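Local coordinates for paternally-expressed gene 3 protein (Homo sapiens, PDB 4BHX) that acts as a zinc-finger transcription factor in apoptosis and tumour suppression, the present fragment being its SCAN domain, which mediates homo- and heterodimerization, at residues A[23-26]-A[27-30]; A[33-36]-A[37-40]; A[56-59]-A[60-63]. One frame throughout, in Å; residues are numbered along the deposited sequence.

Interaction 1 of 3, residues A[23-26]-A[27-30]. With EDO (1,2-ethanediol), chain I.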
ATOM      1  N   GLY A  23     -10.770 -20.710   9.982  1.00 24.35           N
ATOM      2  CA  GLY A  23     -11.707 -21.008   8.935  1.00 23.55           C
ATOM      3  C   GLY A  23     -12.107 -19.825   8.069  1.00 20.60           C
ATOM      4  O   GLY A  23     -11.749 -18.680   8.340  1.00 18.72           O
ATOM      5  N   PRO A  24     -12.927 -20.101   7.060  1.00 20.36           N
ATOM      6  CA  PRO A  24     -13.222 -19.158   5.997  1.00 19.35           C
ATOM      7  C   PRO A  24     -14.017 -17.922   6.338  1.00 17.97           C
ATOM      8  O   PRO A  24     -13.683 -16.822   5.838  1.00 16.63           O
ATOM      9  CB  PRO A  24     -13.974 -19.996   4.953  1.00 20.56           C
ATOM     10  CG  PRO A  24     -13.930 -21.411   5.439  1.00 21.43           C
ATOM     11  CD  PRO A  24     -13.688 -21.356   6.898  1.00 21.16           C
ATOM     12  N   ARG A  25     -15.028 -18.057   7.178  1.00 16.91           N
ATOM     13  CA  ARG A  25     -15.837 -16.887   7.537  1.00 18.71           C
ATOM     14  C   ARG A  25     -15.072 -15.876   8.412  1.00 16.87           C
ATOM     15  O   ARG A  25     -15.108 -14.666   8.193  1.00 17.31           O
ATOM     16  CB  ARG A  25     -17.117 -17.349   8.252  1.00 21.38           C
ATOM     17  CG  ARG A  25     -17.962 -16.224   8.802  1.00 24.31           C
ATOM     18  CD  ARG A  25     -18.518 -15.282   7.754  1.00 30.68           C
ATOM     19  NE  ARG A  25     -19.301 -15.922   6.678  1.00 34.69           N
ATOM     20  CZ  ARG A  25     -19.822 -15.259   5.633  1.00 37.47           C
ATOM     21  NH1 ARG A  25     -19.680 -13.935   5.533  1.00 39.53           N
ATOM     22  NH2 ARG A  25     -20.492 -15.890   4.676  1.00 37.55           N
ATOM     23  N   LYS A  26     -14.371 -16.377   9.405  1.00 17.24           N
ATOM     24  CA  LYS A  26     -13.604 -15.497  10.277  1.00 19.04           C
ATOM     25  C   LYS A  26     -12.420 -14.890   9.517  1.00 16.69           C
ATOM     26  O   LYS A  26     -12.018 -13.773   9.770  1.00 16.68           O
ATOM     27  CB  LYS A  26     -13.141 -16.266  11.502  1.00 20.93           C
ATOM     28  CG  LYS A  26     -14.271 -16.494  12.502  1.00 26.51           C
ATOM     29  CD  LYS A  26     -13.758 -17.136  13.797  1.00 31.92           C
ATOM     30  CE  LYS A  26     -14.805 -18.125  14.350  1.00 37.95           C
ATOM     31  NZ  LYS A  26     -14.656 -18.499  15.798  1.00 39.82           N
ATOM     32  N   THR A  27     -11.886 -15.607   8.551  1.00 15.80           N
ATOM     33  CA  THR A  27     -10.764 -15.088   7.770  1.00 16.40           C
ATOM     34  C   THR A  27     -11.256 -13.954   6.875  1.00 15.01           C
ATOM     35  O   THR A  27     -10.563 -12.911   6.763  1.00 15.54           O
ATOM     36  CB  THR A  27     -10.100 -16.132   6.932  1.00 16.80           C
ATOM     37  OG1 THR A  27      -9.480 -17.098   7.787  1.00 18.86           O
ATOM     38  CG2 THR A  27      -9.017 -15.454   5.984  1.00 16.28           C
ATOM     39  N   LEU A  28     -12.456 -14.094   6.316  1.00 12.71           N
ATOM     40  CA  LEU A  28     -13.044 -12.982   5.560  1.00 14.07           C
ATOM     41  C   LEU A  28     -13.237 -11.741   6.425  1.00 13.87           C
ATOM     42  O   LEU A  28     -12.958 -10.622   6.000  1.00 13.69           O
ATOM     43  CB  LEU A  28     -14.410 -13.356   4.960  1.00 14.43           C
ATOM     44  CG  LEU A  28     -15.148 -12.275   4.241  1.00 14.56           C
ATOM     45  CD1 LEU A  28     -14.235 -11.659   3.164  1.00 15.03           C
ATOM     46  CD2 LEU A  28     -16.473 -12.760   3.623  1.00 16.87           C
ATOM     47  N   ILE A  29     -13.796 -11.929   7.616  1.00 15.52           N
ATOM     48  CA  ILE A  29     -14.053 -10.798   8.524  1.00 16.16           C
ATOM     49  C   ILE A  29     -12.741 -10.050   8.790  1.00 15.26           C
ATOM     50  O   ILE A  29     -12.707  -8.831   8.751  1.00 14.26           O
ATOM     51  CB  ILE A  29     -14.750 -11.281   9.812  1.00 19.20           C
ATOM     52  CG1 ILE A  29     -16.194 -11.735   9.481  1.00 22.90           C
ATOM     53  CG2 ILE A  29     -14.839 -10.165  10.859  1.00 22.22           C
ATOM     54  CD1 ILE A  29     -16.839 -12.528  10.611  1.00 25.50           C
ATOM     55  N   LYS A  30     -11.671 -10.794   9.082  1.00 15.93           N
ATOM     56  CA  LYS A  30     -10.371 -10.206   9.369  1.00 16.99           C
ATOM     57  C   LYS A  30      -9.802  -9.421   8.191  1.00 14.71           C
ATOM     58  O   LYS A  30      -9.317  -8.277   8.333  1.00 14.44           O
ATOM     59  CB  LYS A  30      -9.359 -11.270   9.710  1.00 18.96           C
ATOM     60  CG  LYS A  30      -9.623 -11.961  11.004  1.00 24.83           C
ATOM     61  CD  LYS A  30      -8.918 -13.305  10.962  1.00 29.84           C
ATOM     62  CE  LYS A  30      -7.717 -13.404  11.850  1.00 33.67           C
ATOM     63  NZ  LYS A  30      -8.060 -14.260  13.021  1.00 33.18           N
TER
HETATM   64  C1  EDO I1097     -12.297 -20.646  16.217  1.00 44.89           C
HETATM   65  O1  EDO I1097     -13.110 -20.850  15.044  1.00 50.32           O
HETATM   66  C2  EDO I1097     -11.107 -19.757  15.891  1.00 42.91           C
HETATM   67  O2  EDO I1097     -11.207 -18.469  16.509  1.00 44.80           O

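Interaction 2 of 3, residues A[33-36]-A[37-40]. With EDO (1,2-ethanediol), chain N.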
ATOM      1  N   ASN A  33     -11.790  -6.142   7.737  1.00 11.67           N
ATOM      2  CA  ASN A  33     -11.350  -5.161   8.783  1.00 12.73           C
ATOM      3  C   ASN A  33      -9.988  -4.547   8.481  1.00 12.43           C
ATOM      4  O   ASN A  33      -9.839  -3.322   8.502  1.00 12.73           O
ATOM      5  CB  ASN A  33     -11.340  -5.832  10.125  1.00 13.34           C
ATOM      6  CG  ASN A  33     -12.734  -6.105  10.648  1.00 16.94           C
ATOM      7  OD1 ASN A  33     -13.653  -5.394  10.289  1.00 21.36           O
ATOM      8  ND2 ASN A  33     -12.890  -7.086  11.506  1.00 16.40           N
ATOM      9  N   LEU A  34      -8.996  -5.385   8.144  1.00 12.86           N
ATOM     10  CA  LEU A  34      -7.657  -4.904   7.796  1.00 12.54           C
ATOM     11  C   LEU A  34      -7.661  -3.988   6.604  1.00 11.86           C
ATOM     12  O   LEU A  34      -7.015  -2.941   6.616  1.00 11.69           O
ATOM     13  CB  LEU A  34      -6.671  -6.052   7.602  1.00 13.25           C
ATOM     14  CG  LEU A  34      -6.429  -6.913   8.854  1.00 14.56           C
ATOM     15  CD1 LEU A  34      -5.725  -8.222   8.466  1.00 14.73           C
ATOM     16  CD2 LEU A  34      -5.639  -6.122   9.902  1.00 14.49           C
ATOM     17  N   CYS A  35      -8.414  -4.336   5.556  1.00 12.32           N
ATOM     18  CA  CYS A  35      -8.398  -3.520   4.320  1.00 11.74           C
ATOM     19  C   CYS A  35      -9.050  -2.191   4.575  1.00 11.44           C
ATOM     20  O   CYS A  35      -8.646  -1.163   4.049  1.00 11.24           O
ATOM     21  CB  CYS A  35      -9.172  -4.245   3.222  1.00 12.78           C
ATOM     22  SG  CYS A  35      -9.041  -3.507   1.589  1.00 15.58           S
ATOM     23  N   LEU A  36     -10.136  -2.198   5.360  1.00 12.67           N
ATOM     24  CA  LEU A  36     -10.811  -0.918   5.727  1.00 12.27           C
ATOM     25  C   LEU A  36      -9.948   0.026   6.613  1.00 11.83           C
ATOM     26  O   LEU A  36     -10.000   1.254   6.459  1.00 11.66           O
ATOM     27  CB  LEU A  36     -12.113  -1.221   6.434  1.00 13.33           C
ATOM     28  CG  LEU A  36     -13.268  -1.902   5.672  1.00 14.88           C
ATOM     29  CD1 LEU A  36     -14.479  -2.286   6.551  1.00 18.32           C
ATOM     30  CD2 LEU A  36     -13.666  -1.007   4.583  1.00 15.92           C
ATOM     31  N   ASP A  37      -9.163  -0.554   7.518  1.00 12.06           N
ATOM     32  CA  ASP A  37      -8.226   0.198   8.363  1.00 13.04           C
ATOM     33  C   ASP A  37      -7.015   0.671   7.590  1.00 13.21           C
ATOM     34  O   ASP A  37      -6.424   1.655   7.936  1.00 13.67           O
ATOM     35  CB  ASP A  37      -7.813  -0.632   9.593  1.00 13.41           C
ATOM     36  CG  ASP A  37      -8.925  -0.678  10.682  1.00 15.68           C
ATOM     37  OD1 ASP A  37      -9.698   0.305  10.804  1.00 18.82           O
ATOM     38  OD2 ASP A  37      -9.059  -1.713  11.320  1.00 13.69           O
ATOM     39  N   TRP A  38      -6.696   0.039   6.449  1.00 12.72           N
ATOM     40  CA  TRP A  38      -5.718   0.583   5.562  1.00 11.28           C
ATOM     41  C   TRP A  38      -6.301   1.698   4.720  1.00 12.55           C
ATOM     42  O   TRP A  38      -5.753   2.831   4.679  1.00 12.50           O
ATOM     43  CB  TRP A  38      -5.161  -0.556   4.648  1.00 12.22           C
ATOM     44  CG  TRP A  38      -4.374  -0.080   3.475  1.00 11.77           C
ATOM     45  CD1 TRP A  38      -3.513   1.001   3.398  1.00 12.53           C
ATOM     46  CD2 TRP A  38      -4.270  -0.773   2.203  1.00 13.25           C
ATOM     47  NE1 TRP A  38      -2.937   1.042   2.101  1.00 14.39           N
ATOM     48  CE2 TRP A  38      -3.402  -0.029   1.368  1.00 12.58           C
ATOM     49  CE3 TRP A  38      -4.827  -1.971   1.706  1.00 12.95           C
ATOM     50  CZ2 TRP A  38      -3.095  -0.443   0.081  1.00 15.11           C
ATOM     51  CZ3 TRP A  38      -4.549  -2.338   0.408  1.00 14.93           C
ATOM     52  CH2 TRP A  38      -3.681  -1.599  -0.383  1.00 13.96           C
ATOM     53  N   LEU A  39      -7.401   1.434   4.010  1.00 12.59           N
ATOM     54  CA  LEU A  39      -7.809   2.362   2.957  1.00 13.86           C
ATOM     55  C   LEU A  39      -8.736   3.479   3.463  1.00 14.46           C
ATOM     56  O   LEU A  39      -8.860   4.493   2.813  1.00 14.71           O
ATOM     57  CB  LEU A  39      -8.452   1.558   1.824  1.00 14.89           C
ATOM     58  CG  LEU A  39      -7.479   0.721   1.008  1.00 15.08           C
ATOM     59  CD1 LEU A  39      -8.219  -0.107  -0.009  1.00 16.39           C
ATOM     60  CD2 LEU A  39      -6.480   1.625   0.276  1.00 15.52           C
ATOM     61  N   GLN A  40      -9.348   3.289   4.638  1.00 15.67           N
ATOM     62  CA  GLN A  40     -10.278   4.264   5.291  1.00 16.19           C
ATOM     63  C   GLN A  40     -11.242   4.919   4.305  1.00 16.28           C
ATOM     64  O   GLN A  40     -11.221   6.143   4.126  1.00 15.89           O
ATOM     65  CB  GLN A  40      -9.465   5.357   6.023  1.00 16.56           C
ATOM     66  CG  GLN A  40      -8.433   4.815   7.001  1.00 20.00           C
ATOM     67  CD  GLN A  40      -7.746   5.887   7.825  1.00 21.91           C
ATOM     68  OE1 GLN A  40      -6.699   6.415   7.474  1.00 23.36           O
ATOM     69  NE2 GLN A  40      -8.328   6.183   8.946  1.00 26.40           N
TER
HETATM   70  C1  EDO N1102     -16.438  -5.423   7.549  1.00 60.08           C
HETATM   71  O1  EDO N1102     -16.018  -6.222   8.668  1.00 63.35           O
HETATM   72  C2  EDO N1102     -17.749  -4.701   7.820  1.00 57.60           C
HETATM   73  O2  EDO N1102     -17.598  -3.874   8.981  1.00 59.36           O

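Interaction 3 of 3, residues A[56-59]-A[60-63]. With EDO (1,2-ethanediol), chain G.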
ATOM      1  N   GLU A  56       0.687   1.420  -4.899  1.00 12.25           N
ATOM      2  CA  GLU A  56       1.097   0.179  -4.311  1.00 12.11           C
ATOM      3  C   GLU A  56       1.778  -0.709  -5.353  1.00 13.07           C
ATOM      4  O   GLU A  56       2.886  -1.254  -5.121  1.00 12.52           O
ATOM      5  CB  GLU A  56      -0.053  -0.596  -3.706  1.00 12.77           C
ATOM      6  CG  GLU A  56       0.400  -1.901  -3.076  1.00 12.24           C
ATOM      7  CD  GLU A  56      -0.712  -2.809  -2.619  1.00 12.84           C
ATOM      8  OE1 GLU A  56      -1.892  -2.785  -3.172  1.00 11.24           O
ATOM      9  OE2 GLU A  56      -0.455  -3.521  -1.614  1.00 12.18           O
ATOM     10  N   GLN A  57       1.147  -0.810  -6.512  1.00 12.23           N
ATOM     11  CA  GLN A  57       1.688  -1.635  -7.623  1.00 11.89           C
ATOM     12  C   GLN A  57       2.989  -1.035  -8.188  1.00 11.62           C
ATOM     13  O   GLN A  57       3.983  -1.722  -8.325  1.00 11.24           O
ATOM     14  CB  GLN A  57       0.599  -1.894  -8.684  1.00 11.16           C
ATOM     15  CG  GLN A  57       1.123  -2.801  -9.802  1.00 11.37           C
ATOM     16  CD  GLN A  57       1.465  -4.178  -9.349  1.00 11.11           C
ATOM     17  OE1 GLN A  57       0.877  -4.714  -8.392  1.00 12.84           O
ATOM     18  NE2 GLN A  57       2.418  -4.779 -10.011  1.00 11.66           N
ATOM     19  N   TYR A  58       3.018   0.286  -8.393  1.00 13.29           N
ATOM     20  CA  TYR A  58       4.181   0.986  -8.902  1.00 13.79           C
ATOM     21  C   TYR A  58       5.400   0.765  -8.019  1.00 14.09           C
ATOM     22  O   TYR A  58       6.481   0.419  -8.554  1.00 15.15           O
ATOM     23  CB  TYR A  58       3.938   2.493  -9.106  1.00 16.59           C
ATOM     24  CG  TYR A  58       4.731   3.171 -10.246  1.00 19.34           C
ATOM     25  CD1 TYR A  58       6.040   2.767 -10.593  1.00 22.41           C
ATOM     26  CD2 TYR A  58       4.186   4.258 -10.930  1.00 20.97           C
ATOM     27  CE1 TYR A  58       6.736   3.377 -11.638  1.00 23.06           C
ATOM     28  CE2 TYR A  58       4.835   4.841 -11.999  1.00 22.36           C
ATOM     29  CZ  TYR A  58       6.134   4.429 -12.322  1.00 24.08           C
ATOM     30  OH  TYR A  58       6.763   5.042 -13.373  1.00 25.02           O
ATOM     31  N   LEU A  59       5.219   0.879  -6.702  1.00 14.57           N
ATOM     32  CA  LEU A  59       6.311   0.693  -5.748  1.00 15.54           C
ATOM     33  C   LEU A  59       6.938  -0.718  -5.879  1.00 16.98           C
ATOM     34  O   LEU A  59       8.169  -0.878  -5.740  1.00 15.82           O
ATOM     35  CB  LEU A  59       5.836   0.973  -4.333  1.00 15.80           C
ATOM     36  CG  LEU A  59       5.524   2.471  -4.098  1.00 16.47           C
ATOM     37  CD1 LEU A  59       4.980   2.569  -2.680  1.00 16.92           C
ATOM     38  CD2 LEU A  59       6.769   3.367  -4.319  1.00 17.71           C
ATOM     39  N   THR A  60       6.134  -1.728  -6.212  1.00 16.73           N
ATOM     40  CA  THR A  60       6.674  -3.049  -6.367  1.00 16.21           C
ATOM     41  C   THR A  60       7.480  -3.249  -7.667  1.00 15.94           C
ATOM     42  O   THR A  60       8.299  -4.136  -7.723  1.00 18.38           O
ATOM     43  CB  THR A  60       5.583  -4.133  -6.271  1.00 17.33           C
ATOM     44  OG1 THR A  60       4.849  -4.176  -7.503  1.00 17.89           O
ATOM     45  CG2 THR A  60       4.696  -3.870  -5.139  1.00 19.72           C
ATOM     46  N   ILE A  61       7.218  -2.526  -8.736  1.00 16.89           N
ATOM     47  CA  ILE A  61       7.882  -2.756  -9.976  1.00 18.59           C
ATOM     48  C   ILE A  61       9.122  -1.872 -10.194  1.00 20.35           C
ATOM     49  O   ILE A  61       9.749  -1.976 -11.219  1.00 19.60           O
ATOM     50  CB  ILE A  61       6.927  -2.697 -11.192  1.00 17.63           C
ATOM     51  CG1 ILE A  61       6.412  -1.301 -11.495  1.00 16.57           C
ATOM     52  CG2 ILE A  61       5.806  -3.698 -10.927  1.00 17.79           C
ATOM     53  CD1 ILE A  61       5.780  -1.141 -12.841  1.00 16.58           C
ATOM     54  N   ILE A  62       9.447  -1.008  -9.221  1.00 21.19           N
ATOM     55  CA  ILE A  62      10.640  -0.117  -9.344  1.00 23.36           C
ATOM     56  C   ILE A  62      11.893  -0.965  -9.576  1.00 19.99           C
ATOM     57  O   ILE A  62      12.127  -1.900  -8.843  1.00 18.94           O
ATOM     58  CB  ILE A  62      10.841   0.721  -8.018  1.00 24.34           C
ATOM     59  CG1 ILE A  62       9.650   1.606  -7.744  1.00 26.48           C
ATOM     60  CG2 ILE A  62      12.100   1.593  -8.046  1.00 27.78           C
ATOM     61  CD1 ILE A  62       9.144   2.303  -8.997  1.00 28.85           C
ATOM     62  N   PRO A  63      12.745  -0.562 -10.512  1.00 23.91           N
ATOM     63  CA  PRO A  63      13.997  -1.316 -10.623  1.00 25.86           C
ATOM     64  C   PRO A  63      14.674  -1.477  -9.279  1.00 25.29           C
ATOM     65  O   PRO A  63      14.733  -0.518  -8.467  1.00 25.83           O
ATOM     66  CB  PRO A  63      14.831  -0.469 -11.604  1.00 26.62           C
ATOM     67  CG  PRO A  63      13.845   0.227 -12.425  1.00 28.38           C
ATOM     68  CD  PRO A  63      12.683   0.523 -11.494  1.00 24.16           C
TER
HETATM   69  C1  EDO G1095       8.697  -0.991  -2.447  1.00 42.04           C
HETATM   70  O1  EDO G1095       7.846  -0.547  -1.370  1.00 46.49           O
HETATM   71  C2  EDO G1095       9.832  -0.051  -2.823  1.00 41.39           C
HETATM   72  O2  EDO G1095       9.776   0.157  -4.239  1.00 36.28           O

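Interaction 1 of 3, residues A[23-26]-A[27-30]
At the first turn of helix 24-39 in the SCAN domain, G23 occupies the N-cap position and T27 grips its carbonyl oxygen twice. T27 OG1 donates to G23 O at 2.8 Å and T27 N to the same G23 O at 3.1 Å. The two donors use different directions: the amide lies in the carbonyl plane, the hydroxyl 44° above it. With OG1 beside its own backbone N (chi1 -66°), T27 turns the hydroxyl back toward the start of the helix, while its side chain also packs on Y18 and V22. From here the regular i to i+4 bonds run on, L28 N to P24 O at 3.0 Å and then I29 to R25 and K30 to K26. On the outer surface R25 and L28 lie side by side and point the same way, NH1 of R25 coming 3.9 Å from CD2 of L28. K26 reaches away from the helix, and its NZ makes a weak hydrogen bond of 2.9 Å to O1 of a bound 1,2-ethanediol, probably from the crystallisation liquor. Two donors on the carbonyl of buried G23 pin the first turn, whereas the long side chains around it make looser surface contacts.

Interaction 2 of 3, residues A[33-36]-A[37-40]
Residues 33-36 and 37-40 cover the last turns of helix 24-39, one of the five helices of the SCAN domain, and its exit at Q40, and are joined by four successive i to i+4 bonds. D37 N donates to N33 O, W38 N to L34 O at 3.0 Å, and L39 N to C35 O at 2.9 Å. C35 O also receives a weak bond from W38 N. The last of the four, Q40 N to L36 O at 2.8 Å, is less straight (140°) than the L39 bond. Q40 then leaves the helix with positive phi (42°), and the chain turns off beyond it: R44 bonds to L39 O and T43 to Q40 O.

Among the side chains, the apolar cluster is built on C35, W38 and L39. C35 SG stands anti to its backbone nitrogen (chi1 -171°), which sends the sulfur out from the helix, where L39 CD1 meets it at 3.8 Å; W38 CE3 is more distant from it. The other methyl of L39, CD2, sits over the centre of the W38 ring, 3.7 Å above its plane. The branches of this one leucine thus divide between the sulfur and the indole. Around them, C35 and L34 pack on F13 of helix 6-15, W38 stacks with H10 of that helix, and L39 touches L52 of helix 46-61, so the cluster joins three helices. W38 NE1 is hydrogen-bonded to a bound di(hydroxyethyl)ether.

On the exposed flank, N33 and L36 are bridged by a 1,2-ethanediol, probably from the crystallisation liquor. Its C1 lies 3.8 Å from L36 CD1, and its O1 donates to N33 OD1 at 3.0 Å.

Interaction 3 of 3, residues A[56-59]-A[60-63]
Hydrogen bonding between 56-59 and 60-63 changes pattern at the C-terminal end of helix 46-61 in the SCAN domain, where i to i+4 bonds give way to i to i+3. T60 N to E56 O and I61 N to Q57 O are both long and weak, while I61 N donates to Y58 O at 3.0 Å from well above the carbonyl plane. The hydroxyl of T60 reinforces this turn: OG1 lies between the backbone N and the carbonyl carbon (chi1 77°) and donates to Q57 O at 2.7 Å, in the carbonyl plane and on a lone pair. The side chain of Q57 crosses I61 at about a right angle, its NE2 3.7 Å from I61 CG2, while its OE1 is bonded to a bound di(hydroxyethyl)ether.

The carboxylate of E56 reaches to helix 6-15, where it makes a salt bridge with R14 and, between E56 OE2 and H10 NE2, a hydrogen bond with H10.

Apolar contact is centred on Y58, whose side chain packs against L81, V82 and L85 of helix 78-85. I61 CG1 approaches CD1 of the Y58 ring at 4.2 Å. I62, whose side chain also touches K67 of helix 67-73, crosses Y58 at about a right angle, and its terminal methyl CD1 rests 3.5 Å from Y58 CD1 and 3.3 Å from Y58 O.

Interactions 1 and 2 sit at the two ends of helix 24-39, their centres about 15 Å apart: one lies at its start and the other at its end. Interaction 3 ends the next helix, 46-61, on the other side of the chain's centre; it lies about 29 Å from interaction 1 between centres and never touches it. Interactions 2 and 3, with centres about 21 Å apart, do meet, W38 CH2 packing 3.5 Å from E56 OE1. H10 of helix 6-15 links the same pair, stacking on W38 and bonding to E56. Each contact has its own 1,2-ethanediol, each probably from the crystallisation liquor.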